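Local coordinates for phosphodiesterase (Candida albicans, PDB 6CPU), which belongs to the cyclic nucleotide phosphodiesterase family of largely helical, metal-binding proteins of the HD superfamily, at residues Y187-I197 with N254-I262. Residues are numbered along the deposited sequence; the frame is centred on the assembly and turned at random.
Sequences YRLMIEEINFI and NELLAFIFI
Asn254 and Phe196 meet in a packing contact where the C-terminal end of helix 177-193 and the turn leading out of it lie on one side of helix 253-264. The Asn254 amide bridges two backbone groups: Asn254 ND2 donates to Ile194 O (2.8 Å), nearly in line with that carbonyl, while Asn254 OD1 accepts a bond from Phe196 N (2.8 Å), which lies in the carbonyl plane of Asn254. CG of Asn254 stands anti to the backbone N (chi1 -159°), carrying the amide across to the chain where it has just left the helix. A water joins Asn254 OD1 to Ile197 N and Asn195 OD1, while Asn195 ND2 bonds Glu198 OE2. The Phe196 ring, with Asn254 OD1 at its edge, is covered on both faces: Ala258 CA makes a CH-pi contact over the centre of one (3.9 Å to the centroid), and Ile194 CG2 covers the other. In this largely helical phosphodiesterase the axes of 187-193 and 254-262 run at 126°, closer to antiparallel than parallel; Phe33 of helix 25-34 packs edge-to-face with Phe196. Ala258 CB also meets Ile191 CG1 at 3.6 Å. Among the partly exposed residues, Arg188 NH1 forms a salt bridge with Glu255 OE2 (3.0 Å, N-H...O 169°), reaching the oxygen from above the carboxylate plane, the two flat groups almost perpendicular.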
loop_
_atom_site.group_PDB
_atom_site.type_symbol
_atom_site.label_atom_id
_atom_site.label_comp_id
_atom_site.label_asym_id
_atom_site.label_seq_id
_atom_site.Cartn_x
_atom_site.Cartn_y
_atom_site.Cartn_z
ATOM N N TYR A 187 12.716 11.847 11.211
ATOM C CA TYR A 187 12.838 10.956 10.062
ATOM C C TYR A 187 14.304 10.867 9.625
ATOM O O TYR A 187 14.858 9.777 9.453
ATOM C CB TYR A 187 11.972 11.464 8.922
ATOM C CG TYR A 187 12.117 10.695 7.632
ATOM C CD1 TYR A 187 11.793 9.341 7.568
ATOM C CD2 TYR A 187 12.546 11.323 6.473
ATOM C CE1 TYR A 187 11.921 8.636 6.381
ATOM C CE2 TYR A 187 12.671 10.630 5.292
ATOM C CZ TYR A 187 12.358 9.286 5.252
ATOM O OH TYR A 187 12.487 8.604 4.068
ATOM N N ARG A 188 14.944 12.027 9.502
ATOM C CA ARG A 188 16.335 12.074 9.059
ATOM C C ARG A 188 17.289 11.437 10.075
ATOM O O ARG A 188 18.272 10.803 9.697
ATOM C CB ARG A 188 16.734 13.518 8.733
ATOM C CG ARG A 188 15.954 14.122 7.574
ATOM C CD ARG A 188 16.375 13.538 6.233
ATOM N NE ARG A 188 15.351 13.697 5.202
ATOM C CZ ARG A 188 15.434 13.190 3.973
ATOM N NH1 ARG A 188 16.504 12.499 3.601
ATOM N NH2 ARG A 188 14.446 13.374 3.102
ATOM N N LEU A 189 16.966 11.569 11.357
ATOM C CA LEU A 189 17.731 10.938 12.429
ATOM C C LEU A 189 17.694 9.419 12.278
ATOM O O LEU A 189 18.715 8.747 12.401
ATOM C CB LEU A 189 17.173 11.354 13.794
ATOM C CG LEU A 189 18.116 11.719 14.929
ATOM C CD1 LEU A 189 19.144 12.773 14.492
ATOM C CD2 LEU A 189 17.297 12.240 16.093
ATOM N N MET A 190 16.515 8.872 11.994
ATOM C CA MET A 190 16.415 7.428 11.779
ATOM C C MET A 190 17.226 6.955 10.579
ATOM O O MET A 190 17.836 5.894 10.642
ATOM C CB MET A 190 14.956 6.995 11.640
ATOM C CG MET A 190 14.222 7.058 12.958
ATOM S SD MET A 190 12.553 6.389 12.880
ATOM C CE MET A 190 11.720 7.690 11.963
ATOM N N ILE A 191 17.250 7.732 9.501
ATOM C CA ILE A 191 18.035 7.383 8.313
ATOM C C ILE A 191 19.522 7.346 8.671
ATOM O O ILE A 191 20.261 6.472 8.214
ATOM C CB ILE A 191 17.786 8.371 7.169
ATOM C CG1 ILE A 191 16.377 8.139 6.596
ATOM C CG2 ILE A 191 18.837 8.233 6.072
ATOM C CD1 ILE A 191 15.826 9.299 5.796
ATOM N N GLU A 192 19.920 8.290 9.514
ATOM C CA GLU A 192 21.306 8.431 9.952
ATOM C C GLU A 192 21.753 7.265 10.830
ATOM O O GLU A 192 22.873 6.762 10.679
ATOM C CB GLU A 192 21.453 9.749 10.713
ATOM C CG GLU A 192 22.871 10.280 10.795
ATOM C CD GLU A 192 22.975 11.517 11.671
ATOM O OE1 GLU A 192 24.013 11.674 12.342
ATOM O OE2 GLU A 192 22.018 12.321 11.705
ATOM N N GLU A 193 20.877 6.813 11.729
ATOM C CA GLU A 193 21.240 5.779 12.710
ATOM C C GLU A 193 20.787 4.351 12.416
ATOM O O GLU A 193 21.395 3.406 12.914
ATOM C CB GLU A 193 20.736 6.181 14.085
ATOM C CG GLU A 193 21.365 7.477 14.584
ATOM C CD GLU A 193 21.114 7.716 16.058
ATOM O OE1 GLU A 193 21.151 6.753 16.855
ATOM O OE2 GLU A 193 20.880 8.878 16.428
ATOM N N ILE A 194 19.724 4.176 11.638
ATOM C CA ILE A 194 19.220 2.824 11.359
ATOM C C ILE A 194 19.667 2.361 9.991
ATOM O O ILE A 194 19.579 3.111 9.025
ATOM C CB ILE A 194 17.683 2.766 11.451
ATOM C CG1 ILE A 194 17.264 3.078 12.886
ATOM C CG2 ILE A 194 17.166 1.397 10.998
ATOM C CD1 ILE A 194 15.780 3.218 13.100
ATOM N N ASN A 195 20.155 1.121 9.924
ATOM C CA ASN A 195 20.533 0.483 8.671
ATOM C C ASN A 195 19.354 -0.373 8.195
ATOM O O ASN A 195 19.200 -1.520 8.594
ATOM C CB ASN A 195 21.797 -0.370 8.863
ATOM C CG ASN A 195 22.517 -0.651 7.556
ATOM O OD1 ASN A 195 22.351 0.072 6.576
ATOM N ND2 ASN A 195 23.325 -1.701 7.537
ATOM N N PHE A 196 18.512 0.206 7.351
ATOM C CA PHE A 196 17.224 -0.417 7.030
ATOM C C PHE A 196 17.318 -1.764 6.306
ATOM O O PHE A 196 16.459 -2.636 6.512
ATOM C CB PHE A 196 16.316 0.585 6.312
ATOM C CG PHE A 196 15.668 1.561 7.250
ATOM C CD1 PHE A 196 14.446 1.266 7.840
ATOM C CD2 PHE A 196 16.298 2.750 7.592
ATOM C CE1 PHE A 196 13.852 2.141 8.724
ATOM C CE2 PHE A 196 15.708 3.628 8.482
ATOM C CZ PHE A 196 14.484 3.333 9.039
ATOM N N ILE A 197 18.375 -1.966 5.518
ATOM C CA ILE A 197 18.576 -3.247 4.842
ATOM C C ILE A 197 18.686 -4.407 5.833
ATOM O O ILE A 197 18.279 -5.533 5.520
ATOM C CB ILE A 197 19.820 -3.221 3.905
ATOM C CG1 ILE A 197 19.817 -4.416 2.938
ATOM C CG2 ILE A 197 21.110 -3.194 4.716
ATOM C CD1 ILE A 197 18.949 -4.230 1.714
ATOM N N ASN A 254 19.767 3.470 1.771
ATOM C CA ASN A 254 19.173 3.542 3.114
ATOM C C ASN A 254 18.018 4.529 3.222
ATOM O O ASN A 254 17.050 4.277 3.941
ATOM C CB ASN A 254 20.210 3.891 4.184
ATOM C CG ASN A 254 19.757 3.477 5.574
ATOM O OD1 ASN A 254 19.325 2.342 5.784
ATOM N ND2 ASN A 254 19.849 4.386 6.526
ATOM N N GLU A 255 18.150 5.657 2.530
ATOM C CA GLU A 255 17.133 6.702 2.516
ATOM C C GLU A 255 15.866 6.246 1.795
ATOM O O GLU A 255 14.759 6.492 2.268
ATOM C CB GLU A 255 17.708 7.934 1.831
ATOM C CG GLU A 255 16.872 9.190 1.925
ATOM C CD GLU A 255 17.655 10.414 1.469
ATOM O OE1 GLU A 255 18.895 10.443 1.644
ATOM O OE2 GLU A 255 17.028 11.336 0.918
ATOM N N LEU A 256 16.029 5.590 0.650
ATOM C CA LEU A 256 14.879 5.008 -0.057
ATOM C C LEU A 256 14.211 3.909 0.751
ATOM O O LEU A 256 12.989 3.875 0.851
ATOM C CB LEU A 256 15.266 4.469 -1.432
ATOM C CG LEU A 256 15.360 5.483 -2.561
ATOM C CD1 LEU A 256 15.712 4.770 -3.860
ATOM C CD2 LEU A 256 14.066 6.274 -2.717
ATOM N N LEU A 257 15.002 3.023 1.352
ATOM C CA LEU A 257 14.425 1.988 2.213
ATOM C C LEU A 257 13.636 2.574 3.388
ATOM O O LEU A 257 12.561 2.077 3.716
ATOM C CB LEU A 257 15.488 1.016 2.713
ATOM C CG LEU A 257 16.130 0.063 1.692
ATOM C CD1 LEU A 257 17.127 -0.858 2.385
ATOM C CD2 LEU A 257 15.110 -0.768 0.937
ATOM N N ALA A 258 14.150 3.623 4.033
ATOM C CA ALA A 258 13.410 4.243 5.137
ATOM C C ALA A 258 12.016 4.710 4.676
ATOM O O ALA A 258 11.007 4.473 5.346
ATOM C CB ALA A 258 14.196 5.417 5.733
ATOM N N PHE A 259 11.984 5.408 3.551
ATOM C CA PHE A 259 10.744 5.865 2.941
ATOM C C PHE A 259 9.789 4.697 2.683
ATOM O O PHE A 259 8.600 4.781 2.990
ATOM C CB PHE A 259 11.073 6.632 1.653
ATOM C CG PHE A 259 9.922 6.793 0.698
ATOM C CD1 PHE A 259 8.804 7.535 1.037
ATOM C CD2 PHE A 259 9.975 6.223 -0.571
ATOM C CE1 PHE A 259 7.762 7.699 0.143
ATOM C CE2 PHE A 259 8.940 6.386 -1.466
ATOM C CZ PHE A 259 7.822 7.125 -1.108
ATOM N N ILE A 260 10.317 3.610 2.136
ATOM C CA ILE A 260 9.472 2.469 1.789
ATOM C C ILE A 260 8.947 1.748 3.029
ATOM O O ILE A 260 7.806 1.256 3.029
ATOM C CB ILE A 260 10.212 1.488 0.855
ATOM C CG1 ILE A 260 10.557 2.204 -0.452
ATOM C CG2 ILE A 260 9.354 0.260 0.562
ATOM C CD1 ILE A 260 11.748 1.608 -1.157
ATOM N N PHE A 261 9.756 1.680 4.089
ATOM C CA PHE A 261 9.271 1.122 5.362
ATOM C C PHE A 261 8.096 1.931 5.899
ATOM O O PHE A 261 7.104 1.367 6.384
ATOM C CB PHE A 261 10.377 1.066 6.416
ATOM C CG PHE A 261 11.121 -0.228 6.456
ATOM C CD1 PHE A 261 12.128 -0.495 5.546
ATOM C CD2 PHE A 261 10.851 -1.162 7.447
ATOM C CE1 PHE A 261 12.831 -1.684 5.591
ATOM C CE2 PHE A 261 11.551 -2.355 7.500
ATOM C CZ PHE A 261 12.537 -2.620 6.565
ATOM N N ILE A 262 8.211 3.253 5.808
ATOM C CA ILE A 262 7.151 4.171 6.222
ATOM C C ILE A 262 5.881 3.933 5.410
ATOM O O ILE A 262 4.801 3.880 5.980
ATOM C CB ILE A 262 7.560 5.662 6.032
ATOM C CG1 ILE A 262 8.661 6.132 6.995
ATOM C CG2 ILE A 262 6.356 6.590 6.091
ATOM C CD1 ILE A 262 8.950 5.277 8.180
HETATM O O HOH W 1 18.873 11.846 4.735
HETATM O O HOH W 2 20.163 0.055 4.493
#